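Local coordinates for phosphoribulokinase 1 (PDB 1A7J), which catalyses the ATP-dependent phosphorylation of D-ribulose 5-phosphate to D-ribulose 1,5-bisphosphate, a step of the Calvin cycle, at residues I158-I163 and R221-A226; Q164-D169 and N216-R221; F44-R49 and A74-E79; S68-E73 and E131-A136. All blocks are in the same frame, centred on the assembly; numbering follows the deposited sequence.

Interaction 1: residues I158-I163 and R221-A226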
# COMPACT_ATOMS: atom_id res chain seq x y z
N ILE A 158 2.08 10.29 10.13
CA ILE A 158 3.26 10.80 9.46
C ILE A 158 4.51 10.61 10.30
O ILE A 158 5.41 9.90 9.88
CB ILE A 158 3.08 12.27 9.09
CG1 ILE A 158 1.93 12.42 8.09
CG2 ILE A 158 4.35 12.79 8.48
CD1 ILE A 158 1.49 13.82 7.86
N ASN A 159 4.43 11.00 11.56
CA ASN A 159 5.50 10.75 12.53
C ASN A 159 6.07 9.36 12.40
O ASN A 159 7.26 9.19 12.50
CB ASN A 159 4.99 10.88 13.95
CG ASN A 159 4.61 12.26 14.30
OD1 ASN A 159 3.51 12.68 14.03
ND2 ASN A 159 5.45 12.91 15.07
N LEU A 160 5.23 8.34 12.32
CA LEU A 160 5.71 6.95 12.23
C LEU A 160 6.23 6.52 10.84
O LEU A 160 7.07 5.62 10.75
CB LEU A 160 4.62 5.99 12.72
CG LEU A 160 4.75 4.46 12.69
CD1 LEU A 160 5.78 4.00 13.69
CD2 LEU A 160 3.39 3.83 12.99
N GLU A 161 5.82 7.21 9.77
CA GLU A 161 6.35 6.92 8.44
C GLU A 161 7.81 7.33 8.41
O GLU A 161 8.66 6.51 8.08
CB GLU A 161 5.56 7.66 7.36
CG GLU A 161 5.66 7.04 5.95
CD GLU A 161 6.76 7.68 5.09
OE1 GLU A 161 6.86 8.93 5.08
OE2 GLU A 161 7.53 6.94 4.45
N TRP A 162 8.11 8.52 8.94
CA TRP A 162 9.49 8.99 9.01
C TRP A 162 10.40 8.05 9.80
O TRP A 162 11.51 7.80 9.39
CB TRP A 162 9.56 10.36 9.67
CG TRP A 162 8.80 11.41 8.99
CD1 TRP A 162 8.16 11.32 7.79
CD2 TRP A 162 8.72 12.76 9.39
NE1 TRP A 162 7.72 12.57 7.40
CE2 TRP A 162 8.05 13.47 8.36
CE3 TRP A 162 9.19 13.46 10.51
CZ2 TRP A 162 7.85 14.84 8.42
CZ3 TRP A 162 9.00 14.82 10.56
CH2 TRP A 162 8.33 15.50 9.51
N ILE A 163 9.99 7.66 11.00
CA ILE A 163 10.76 6.71 11.78
C ILE A 163 10.94 5.46 10.96
O ILE A 163 12.01 4.88 10.96
CB ILE A 163 10.02 6.30 13.07
CG1 ILE A 163 9.93 7.50 14.01
CG2 ILE A 163 10.72 5.12 13.77
CD1 ILE A 163 8.62 7.61 14.81
N ARG A 221 15.16 5.49 18.27
CA ARG A 221 16.15 4.46 18.33
C ARG A 221 15.61 3.18 17.74
O ARG A 221 16.38 2.36 17.27
CB ARG A 221 16.59 4.26 19.77
CG ARG A 221 18.05 3.75 19.91
CD ARG A 221 18.64 4.07 21.32
NE ARG A 221 19.37 5.34 21.26
CZ ARG A 221 20.47 5.60 21.99
NH1 ARG A 221 20.77 4.87 23.08
NH2 ARG A 221 21.20 6.70 21.71
N TRP A 222 14.28 3.01 17.75
CA TRP A 222 13.63 1.90 17.04
C TRP A 222 12.18 2.15 16.70
O TRP A 222 11.63 3.20 16.99
CB TRP A 222 13.75 0.58 17.81
CG TRP A 222 13.52 0.69 19.27
CD1 TRP A 222 14.35 1.29 20.18
CD2 TRP A 222 12.47 0.06 20.02
NE1 TRP A 222 13.88 1.07 21.46
CE2 TRP A 222 12.74 0.32 21.39
CE3 TRP A 222 11.35 -0.71 19.68
CZ2 TRP A 222 11.91 -0.18 22.43
CZ3 TRP A 222 10.52 -1.20 20.70
CH2 TRP A 222 10.81 -0.93 22.06
N ILE A 223 11.64 1.27 15.87
CA ILE A 223 10.29 1.46 15.40
C ILE A 223 9.36 0.95 16.46
O ILE A 223 9.51 -0.15 16.94
CB ILE A 223 10.05 0.70 14.09
CG1 ILE A 223 11.21 0.99 13.13
CG2 ILE A 223 8.75 1.14 13.47
CD1 ILE A 223 11.17 0.15 11.87
N PRO A 224 8.41 1.79 16.89
CA PRO A 224 7.24 1.37 17.66
C PRO A 224 6.64 0.06 17.17
O PRO A 224 6.13 -0.01 16.05
CB PRO A 224 6.27 2.52 17.46
CG PRO A 224 7.15 3.71 17.27
CD PRO A 224 8.30 3.20 16.46
N THR A 225 6.68 -0.96 18.02
CA THR A 225 6.18 -2.30 17.68
C THR A 225 4.66 -2.28 17.54
O THR A 225 4.02 -1.33 17.91
CB THR A 225 6.55 -3.33 18.78
OG1 THR A 225 5.93 -2.97 20.02
CG2 THR A 225 8.05 -3.37 18.98
N ALA A 226 4.08 -3.37 17.07
CA ALA A 226 2.62 -3.45 17.06
C ALA A 226 2.03 -3.17 18.43
O ALA A 226 1.04 -2.47 18.55
CB ALA A 226 2.17 -4.83 16.57

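Interaction 2: residues Q164-D169 and N216-R221. With SO4 (sulfate ion), chain B.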
# COMPACT_ATOMS: atom_id res chain seq x y z
N GLN A 164 9.87 4.99 10.34
CA GLN A 164 9.96 3.79 9.52
C GLN A 164 10.96 3.99 8.40
O GLN A 164 11.71 3.08 8.06
CB GLN A 164 8.58 3.40 8.95
CG GLN A 164 7.86 2.35 9.79
CD GLN A 164 6.44 2.02 9.34
OE1 GLN A 164 5.99 2.45 8.27
NE2 GLN A 164 5.74 1.19 10.12
N LYS A 165 11.07 5.22 7.92
CA LYS A 165 11.90 5.50 6.76
C LYS A 165 13.35 5.74 7.17
O LYS A 165 14.27 5.23 6.55
CB LYS A 165 11.36 6.71 6.02
CG LYS A 165 12.33 7.30 5.06
CD LYS A 165 12.53 6.38 3.88
CE LYS A 165 13.53 6.98 2.89
NZ LYS A 165 13.95 6.01 1.82
N ILE A 166 13.54 6.49 8.26
CA ILE A 166 14.86 6.86 8.76
C ILE A 166 15.57 5.58 9.14
O ILE A 166 16.77 5.44 8.91
CB ILE A 166 14.75 7.77 10.00
CG1 ILE A 166 14.43 9.20 9.59
CG2 ILE A 166 16.04 7.82 10.73
CD1 ILE A 166 13.46 9.82 10.49
N HIS A 167 14.80 4.58 9.54
CA HIS A 167 15.38 3.29 9.83
C HIS A 167 15.81 2.49 8.60
O HIS A 167 16.88 1.88 8.63
CB HIS A 167 14.48 2.48 10.73
CG HIS A 167 14.74 2.71 12.18
ND1 HIS A 167 14.73 3.97 12.73
CD2 HIS A 167 15.21 1.88 13.15
CE1 HIS A 167 15.19 3.91 13.97
NE2 HIS A 167 15.48 2.66 14.25
N ARG A 168 15.08 2.59 7.49
CA ARG A 168 15.50 1.92 6.26
C ARG A 168 16.75 2.59 5.70
O ARG A 168 17.44 2.01 4.86
CB ARG A 168 14.41 1.98 5.18
CG ARG A 168 13.16 1.15 5.42
CD ARG A 168 12.08 1.48 4.35
NE ARG A 168 10.70 1.35 4.85
CZ ARG A 168 9.65 2.05 4.41
NH1 ARG A 168 9.82 3.13 3.65
NH2 ARG A 168 8.43 1.74 4.83
N ASP A 169 16.95 3.86 6.05
CA ASP A 169 18.02 4.67 5.46
C ASP A 169 19.23 4.80 6.38
O ASP A 169 20.18 5.52 6.08
CB ASP A 169 17.52 6.07 5.09
CG ASP A 169 17.00 6.17 3.66
OD1 ASP A 169 16.70 5.12 3.05
OD2 ASP A 169 16.87 7.31 3.15
N ASN A 216 9.86 13.44 18.15
CA ASN A 216 10.96 13.71 17.24
C ASN A 216 11.30 12.41 16.58
O ASN A 216 12.02 11.62 17.15
CB ASN A 216 12.19 14.21 18.01
CG ASN A 216 13.43 14.29 17.13
OD1 ASN A 216 13.42 13.90 15.95
ND2 ASN A 216 14.50 14.87 17.68
N PRO A 217 10.82 12.19 15.34
CA PRO A 217 11.09 10.97 14.57
C PRO A 217 12.56 10.70 14.22
O PRO A 217 12.90 9.63 13.69
CB PRO A 217 10.25 11.16 13.31
CG PRO A 217 9.16 12.06 13.73
CD PRO A 217 9.77 13.00 14.71
N PHE A 218 13.41 11.71 14.41
CA PHE A 218 14.76 11.64 13.88
C PHE A 218 15.77 11.00 14.84
O PHE A 218 16.83 10.56 14.39
CB PHE A 218 15.24 13.03 13.44
CG PHE A 218 14.39 13.66 12.37
CD1 PHE A 218 14.58 13.34 11.04
CD2 PHE A 218 13.35 14.51 12.71
CE1 PHE A 218 13.74 13.84 10.07
CE2 PHE A 218 12.52 15.01 11.74
CZ PHE A 218 12.71 14.67 10.42
N ILE A 219 15.47 10.96 16.14
CA ILE A 219 16.30 10.24 17.11
C ILE A 219 15.58 9.02 17.65
O ILE A 219 15.77 8.65 18.82
CB ILE A 219 16.67 11.11 18.32
CG1 ILE A 219 15.41 11.75 18.91
CG2 ILE A 219 17.67 12.17 17.91
CD1 ILE A 219 15.46 11.88 20.44
N ALA A 220 14.71 8.43 16.84
CA ALA A 220 13.97 7.25 17.25
C ALA A 220 14.91 6.10 17.14
O ALA A 220 15.44 5.81 16.07
CB ALA A 220 12.81 7.01 16.38
N ARG A 221 15.16 5.49 18.27
CA ARG A 221 16.15 4.46 18.33
C ARG A 221 15.61 3.18 17.74
O ARG A 221 16.38 2.36 17.27
CB ARG A 221 16.59 4.26 19.77
CG ARG A 221 18.05 3.75 19.91
CD ARG A 221 18.64 4.07 21.32
NE ARG A 221 19.37 5.34 21.26
CZ ARG A 221 20.47 5.60 21.99
NH1 ARG A 221 20.77 4.87 23.08
NH2 ARG A 221 21.20 6.70 21.71
S SO4 B . 13.01 7.64 -1.71
O1 SO4 B . 12.96 8.47 -2.88
O2 SO4 B . 11.68 7.27 -1.31
O3 SO4 B . 13.76 6.46 -2.02
O4 SO4 B . 13.65 8.34 -0.66

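Interaction 3: residues F44-R49 and A74-E79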
# COMPACT_ATOMS: atom_id res chain seq x y z
N PHE A 44 6.39 -1.22 -10.55
CA PHE A 44 6.02 -0.15 -11.48
C PHE A 44 6.66 1.19 -11.18
O PHE A 44 6.09 2.24 -11.49
CB PHE A 44 4.51 0.03 -11.54
CG PHE A 44 3.80 -1.11 -12.18
CD1 PHE A 44 3.61 -2.29 -11.49
CD2 PHE A 44 3.32 -0.99 -13.47
CE1 PHE A 44 2.95 -3.35 -12.07
CE2 PHE A 44 2.65 -2.05 -14.06
CZ PHE A 44 2.47 -3.23 -13.35
N HIS A 45 7.85 1.15 -10.59
CA HIS A 45 8.73 2.31 -10.55
C HIS A 45 9.30 2.50 -11.94
O HIS A 45 9.67 1.53 -12.57
CB HIS A 45 9.87 2.09 -9.57
CG HIS A 45 9.46 2.19 -8.13
ND1 HIS A 45 10.26 1.74 -7.11
CD2 HIS A 45 8.35 2.69 -7.55
CE1 HIS A 45 9.66 1.95 -5.95
NE2 HIS A 45 8.49 2.52 -6.19
N ARG A 46 9.36 3.74 -12.39
CA ARG A 46 9.93 4.04 -13.70
C ARG A 46 11.42 3.66 -13.79
O ARG A 46 11.88 3.17 -14.84
CB ARG A 46 9.74 5.52 -14.02
CG ARG A 46 9.80 5.85 -15.51
CD ARG A 46 8.71 6.85 -15.90
NE ARG A 46 7.73 6.28 -16.83
CZ ARG A 46 6.46 6.67 -16.91
NH1 ARG A 46 5.97 7.55 -16.03
NH2 ARG A 46 5.65 6.16 -17.83
N PHE A 47 12.16 3.85 -12.70
CA PHE A 47 13.61 3.73 -12.76
C PHE A 47 14.14 2.66 -11.84
O PHE A 47 13.64 2.48 -10.73
CB PHE A 47 14.28 5.06 -12.43
CG PHE A 47 13.83 6.20 -13.28
CD1 PHE A 47 14.05 6.18 -14.65
CD2 PHE A 47 13.20 7.31 -12.71
CE1 PHE A 47 13.64 7.24 -15.45
CE2 PHE A 47 12.79 8.37 -13.50
CZ PHE A 47 13.01 8.34 -14.87
N ASN A 48 15.12 1.92 -12.35
CA ASN A 48 16.01 1.10 -11.53
C ASN A 48 16.88 2.03 -10.69
O ASN A 48 16.94 3.24 -10.97
CB ASN A 48 16.91 0.23 -12.42
CG ASN A 48 17.64 1.03 -13.49
OD1 ASN A 48 17.02 1.68 -14.33
ND2 ASN A 48 18.96 0.98 -13.46
N ARG A 49 17.61 1.46 -9.74
CA ARG A 49 18.35 2.25 -8.77
C ARG A 49 19.26 3.32 -9.41
O ARG A 49 19.09 4.52 -9.16
CB ARG A 49 19.16 1.33 -7.84
CG ARG A 49 19.40 1.87 -6.41
CD ARG A 49 20.24 0.90 -5.55
NE ARG A 49 19.42 0.06 -4.67
CZ ARG A 49 19.80 -1.11 -4.16
NH1 ARG A 49 21.00 -1.62 -4.43
NH2 ARG A 49 18.96 -1.79 -3.39
N ALA A 74 7.80 9.26 -11.15
CA ALA A 74 8.75 8.20 -10.86
C ALA A 74 8.08 6.83 -10.94
O ALA A 74 8.61 5.87 -10.40
CB ALA A 74 9.37 8.39 -9.48
N ASN A 75 6.93 6.75 -11.61
CA ASN A 75 6.20 5.49 -11.65
C ASN A 75 5.50 5.21 -12.97
O ASN A 75 4.85 6.06 -13.54
CB ASN A 75 5.19 5.44 -10.50
CG ASN A 75 5.85 5.31 -9.15
OD1 ASN A 75 6.18 4.22 -8.73
ND2 ASN A 75 6.11 6.45 -8.50
N GLU A 76 5.56 3.96 -13.39
CA GLU A 76 4.89 3.55 -14.60
C GLU A 76 3.39 3.56 -14.38
O GLU A 76 2.72 2.53 -14.43
CB GLU A 76 5.37 2.15 -15.00
CG GLU A 76 6.76 2.12 -15.59
CD GLU A 76 6.93 3.13 -16.72
OE1 GLU A 76 5.92 3.53 -17.35
OE2 GLU A 76 8.07 3.51 -17.01
N LEU A 77 2.84 4.74 -14.15
CA LEU A 77 1.50 4.79 -13.63
C LEU A 77 0.43 4.30 -14.60
O LEU A 77 -0.38 3.46 -14.22
CB LEU A 77 1.18 6.19 -13.12
CG LEU A 77 1.38 6.51 -11.63
CD1 LEU A 77 0.19 7.30 -11.14
CD2 LEU A 77 1.50 5.24 -10.82
N LYS A 78 0.48 4.75 -15.85
CA LYS A 78 -0.56 4.40 -16.82
C LYS A 78 -0.45 2.97 -17.33
O LYS A 78 -1.42 2.41 -17.85
CB LYS A 78 -0.56 5.38 -18.00
N GLU A 79 0.74 2.40 -17.24
CA GLU A 79 0.91 0.97 -17.44
C GLU A 79 0.16 0.23 -16.35
O GLU A 79 -0.61 -0.69 -16.63
CB GLU A 79 2.38 0.61 -17.43
CG GLU A 79 2.93 0.21 -18.78
CD GLU A 79 2.52 -1.20 -19.17
OE1 GLU A 79 2.94 -2.14 -18.47
OE2 GLU A 79 1.74 -1.35 -20.14

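Interaction 4: residues S68-E73 and E131-A136. With SO4 (sulfate ion), chain B.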
# COMPACT_ATOMS: atom_id res chain seq x y z
N SER A 68 10.79 12.23 -5.83
CA SER A 68 10.98 11.03 -5.02
C SER A 68 10.11 9.92 -5.54
O SER A 68 9.23 10.16 -6.36
CB SER A 68 10.63 11.29 -3.56
OG SER A 68 9.27 11.67 -3.42
N HIS A 69 10.23 8.76 -4.90
CA HIS A 69 9.45 7.56 -5.22
C HIS A 69 7.94 7.70 -5.04
O HIS A 69 7.20 6.77 -5.33
CB HIS A 69 9.92 6.40 -4.35
CG HIS A 69 10.99 5.58 -4.99
ND1 HIS A 69 12.16 5.25 -4.35
CD2 HIS A 69 11.08 5.05 -6.24
CE1 HIS A 69 12.94 4.57 -5.18
NE2 HIS A 69 12.31 4.43 -6.33
N PHE A 70 7.53 8.80 -4.43
CA PHE A 70 6.14 9.13 -4.22
C PHE A 70 5.55 9.85 -5.44
O PHE A 70 4.35 9.72 -5.72
CB PHE A 70 6.00 10.02 -2.98
CG PHE A 70 6.16 9.30 -1.66
CD1 PHE A 70 5.87 7.94 -1.55
CD2 PHE A 70 6.52 10.00 -0.52
CE1 PHE A 70 5.93 7.30 -0.31
CE2 PHE A 70 6.58 9.37 0.72
CZ PHE A 70 6.28 8.01 0.82
N SER A 71 6.35 10.66 -6.12
CA SER A 71 5.85 11.42 -7.26
C SER A 71 5.32 10.45 -8.32
O SER A 71 5.84 9.34 -8.45
CB SER A 71 6.96 12.28 -7.87
OG SER A 71 7.95 12.60 -6.94
N TYR A 72 4.32 10.89 -9.09
CA TYR A 72 3.79 10.12 -10.23
C TYR A 72 4.83 9.91 -11.34
O TYR A 72 4.75 8.94 -12.10
CB TYR A 72 2.60 10.84 -10.84
CG TYR A 72 1.48 11.19 -9.89
CD1 TYR A 72 0.96 10.25 -9.03
CD2 TYR A 72 0.86 12.43 -9.96
CE1 TYR A 72 -0.16 10.53 -8.26
CE2 TYR A 72 -0.26 12.72 -9.20
CZ TYR A 72 -0.76 11.77 -8.34
OH TYR A 72 -1.87 12.04 -7.56
N GLU A 73 5.74 10.88 -11.51
CA GLU A 73 6.70 10.84 -12.60
C GLU A 73 7.67 9.70 -12.39
O GLU A 73 8.33 9.27 -13.32
CB GLU A 73 7.51 12.13 -12.71
CG GLU A 73 6.71 13.40 -12.61
CD GLU A 73 6.68 13.93 -11.20
OE1 GLU A 73 7.76 14.28 -10.65
OE2 GLU A 73 5.57 13.97 -10.62
N GLU A 131 -0.52 -4.46 -3.89
CA GLU A 131 -0.04 -3.76 -2.69
C GLU A 131 1.04 -2.71 -3.05
O GLU A 131 2.09 -3.05 -3.62
CB GLU A 131 0.53 -4.78 -1.68
CG GLU A 131 1.05 -4.17 -0.35
CD GLU A 131 1.49 -5.21 0.69
OE1 GLU A 131 1.94 -6.30 0.29
OE2 GLU A 131 1.38 -4.92 1.91
N GLY A 132 0.77 -1.43 -2.76
CA GLY A 132 1.82 -0.43 -2.85
C GLY A 132 1.37 0.96 -2.48
O GLY A 132 0.35 1.10 -1.84
N LEU A 133 2.13 1.97 -2.89
CA LEU A 133 1.77 3.37 -2.64
C LEU A 133 0.85 4.06 -3.65
O LEU A 133 0.58 5.25 -3.50
CB LEU A 133 3.02 4.25 -2.50
CG LEU A 133 4.16 4.06 -1.49
CD1 LEU A 133 3.99 2.84 -0.65
CD2 LEU A 133 5.43 3.94 -2.28
N HIS A 134 0.46 3.37 -4.72
CA HIS A 134 -0.38 3.99 -5.75
C HIS A 134 -1.55 3.15 -6.27
O HIS A 134 -1.98 3.33 -7.41
CB HIS A 134 0.49 4.45 -6.92
CG HIS A 134 1.42 5.60 -6.60
ND1 HIS A 134 2.76 5.42 -6.35
CD2 HIS A 134 1.21 6.94 -6.56
CE1 HIS A 134 3.34 6.59 -6.18
NE2 HIS A 134 2.42 7.53 -6.30
N GLY A 135 -2.22 2.44 -5.36
CA GLY A 135 -3.41 1.66 -5.69
C GLY A 135 -4.76 2.37 -5.70
O GLY A 135 -5.81 1.75 -5.88
N ALA A 136 -4.74 3.68 -5.51
CA ALA A 136 -5.95 4.46 -5.60
C ALA A 136 -5.63 5.86 -6.15
O ALA A 136 -6.41 6.81 -6.00
CB ALA A 136 -6.60 4.55 -4.24
S SO4 B . 13.01 7.64 -1.71
O1 SO4 B . 12.96 8.47 -2.88
O2 SO4 B . 11.68 7.27 -1.31
O3 SO4 B . 13.76 6.46 -2.02
O4 SO4 B . 13.65 8.34 -0.66

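Interaction 1: residues I158-I163 and R221-A226
Leu160 and Ile163, one helical turn apart on the first part of helix 158-168, pack against the loop residues Ile223 and Pro224. The tight part of the contact is the proline ring. Leu160 lays CD1 along one side of it, 3.8 Å from Pro224 CD and just as near Pro224 CG, and the two side chains slide past each other in opposite directions. With CG anti to the backbone N (chi1 176°), Leu160 carries this methyl out from the helix as far as the loop, where it also meets Ile223 CG2 at 4.1 Å. Ile163 points at the loop directly and uses its short branch: CG2 lies 4.0 Å from Ile223 CA and also touches Pro224 CD, so that this methyl and Leu160 CD1 both bear on the CD corner of the ring. No hydrogen bond joins the two segments; the side-chain contacts are apolar and modest in extent.

Toward solvent the contact thins out. Trp222 adds only its carbonyl O, 3.9 Å from Ile163 CG2, while its side chain sets off away from the helix, as does that of Thr225, whose backbone N is bonded to Glu228. Leu160 also rests on Arg208 and Pro210 of strand 204-210, and Ile163 on Pro217 and Ala220, so the loop leading to strand 229-235 is laid over a helix that packs, through Trp162, against helix 180-195.

Interaction 2: residues Q164-D169 and N216-R221
Pro217 and Phe218 meet Ile166 where the loop 216-221 passes the last turns of helix 158-168. Just before them, Asn216 shapes the loop with an Asx turn: its OD1 accepts from Phe218 N at 2.7 Å, the N-H lying above the plane of the amide carbonyl. Pro217 then presents its carbonyl O 3.3 Å from Ile166 CD1. The same methyl reaches Phe218 CD1 at 3.7 Å, coming at the ring obliquely, and the two side chains cross at about a right angle. Ile166 has CG1 beside its backbone N (chi1 -78°), which directs CD1 at this corner of the loop. Phe218 also meets the ring of Trp162 and touches Ile184 of helix 180-195. Beyond it, Ala220 turns its methyl toward the helix, and Arg221 offers its backbone carbonyl while its side chain starts off away from the helix. His167 NE2 donates to Arg221 O over 3.2 Å with an N-H...O angle of 158°; the oxygen lies in the imidazole plane, but the N-H comes from well above the carbonyl plane. An alanine in place of His167 would probably leave Arg221 O without this donor and the 220-221 end of the loop less firmly held.

On another side of the same helix, Lys165 and the poorly ordered Asp169 form a salt bridge, NZ to OD1 3.1 Å, and NZ also makes a weak bond to a sulfate, probably from the crystallisation liquor. Apolar packing and one imidazole-to-carbonyl hydrogen bond moor the helix to the loop, while Lys165 and Asp169 belong to the catalytic site.

Interaction 3: residues F44-R49 and A74-E79
Arg46 and Glu76 form the charged part of this contact. NH2 of Arg46 makes a salt bridge to Glu76 OE1 at 2.7 Å, and NE reaches OE2 at 2.8 Å in a bond weakened by its bent geometry. Both carboxylate oxygens are engaged, yet the groups do not lie flat together, for their planes stand 82° apart. Arg46, bent at chi2 and chi3, folds back so that one guanidinium face lies over Glu76 CA. A glutamine in place of Glu76 would probably leave the guanidinium without its charged mate and less firmly folded over this backbone.

Beneath the side chains the two backbones form a single beta bridge, His45 with Asn75. Glu76 N donates to Phe44 O at 2.6 Å, and Arg46 N to Ala74 O at 3.0 Å. Glu76 centres an inverse gamma turn and occupies the N-cap position of helix 77-90; the two backbone bonds therefore tie the start of that helix to the loop after strand 36-40. Phe44 brings its ring edge to Glu76 O, with CD2 3.7 Å away, while Glu79 turns its carboxylate to Arg94.

Farther out, Trp118 meets Phe44 edge-to-face, and His45 stacks on His69 close to Asp42 of the catalytic site. The Asn75 amide runs beside His45 but donates through ND2 to Ser71 O, which holds it against the 68-73 loop.

Interaction 4: residues S68-E73 and E131-A136
A single hydrogen bond joins the two segments: His134 NE2 donates to Phe70 O over 3.0 Å. The acceptor lies in the imidazole plane, but the N-H...O angle of 133° makes the bond a bent one. His134 keeps CG beside its backbone N (chi1 -68°), which helps bring the ring there. Both residues are buried, so the bond satisfies a backbone carbonyl in the interior.

Apolar contact comes from Leu133, whose CG and CD2 both lie 3.9 Å from Phe70 CE1. The leucine meets the edge of the phenyl ring. Tyr72 CD1 approaches His134 NE2 obliquely, at 4.1 Å.

Within 68-73 a type I turn sets these groups. Ser68 O accepts from Ser71 N, and Ser71 OG donates to Ser68 O at 2.8 Å, which fixes the serine rotation. His69 ND1 donates to O3 of a sulfate, probably from the crystallisation liquor, at 3.1 Å, beside a weak bond from His69 N to O1.

Leu133 and His134 follow strand 127-132, which lies between strands 36-40 and 7-11, while Phe70 and Tyr72 also rest on helix 180-195, the former against Arg187 of the catalytic site, and His134 touches Leu77 of helix 77-90.

Overall arrangement
Along the chain, interactions 3 and 4 alternate their segments and come first; interaction 2 then follows nested within the loop closed by interaction 1. The contacts form two pairs. Interactions 1 and 2 have centres 7 Å apart, share Arg221 and bind successive parts of helix 158-168 to the loop between strands 204-210 and 229-235. Interactions 3 and 4, 9 Å apart, join loops following the parallel strands 36-40 and 127-132 to the stretch leading into helix 77-90 and to its first turn. The pairs lie 20 to 27 Å apart between centres, yet Glu161 touches Phe70, and interactions 2 and 4 share the sulfate, consistent with both regions facing one active site in this P-loop kinase fold.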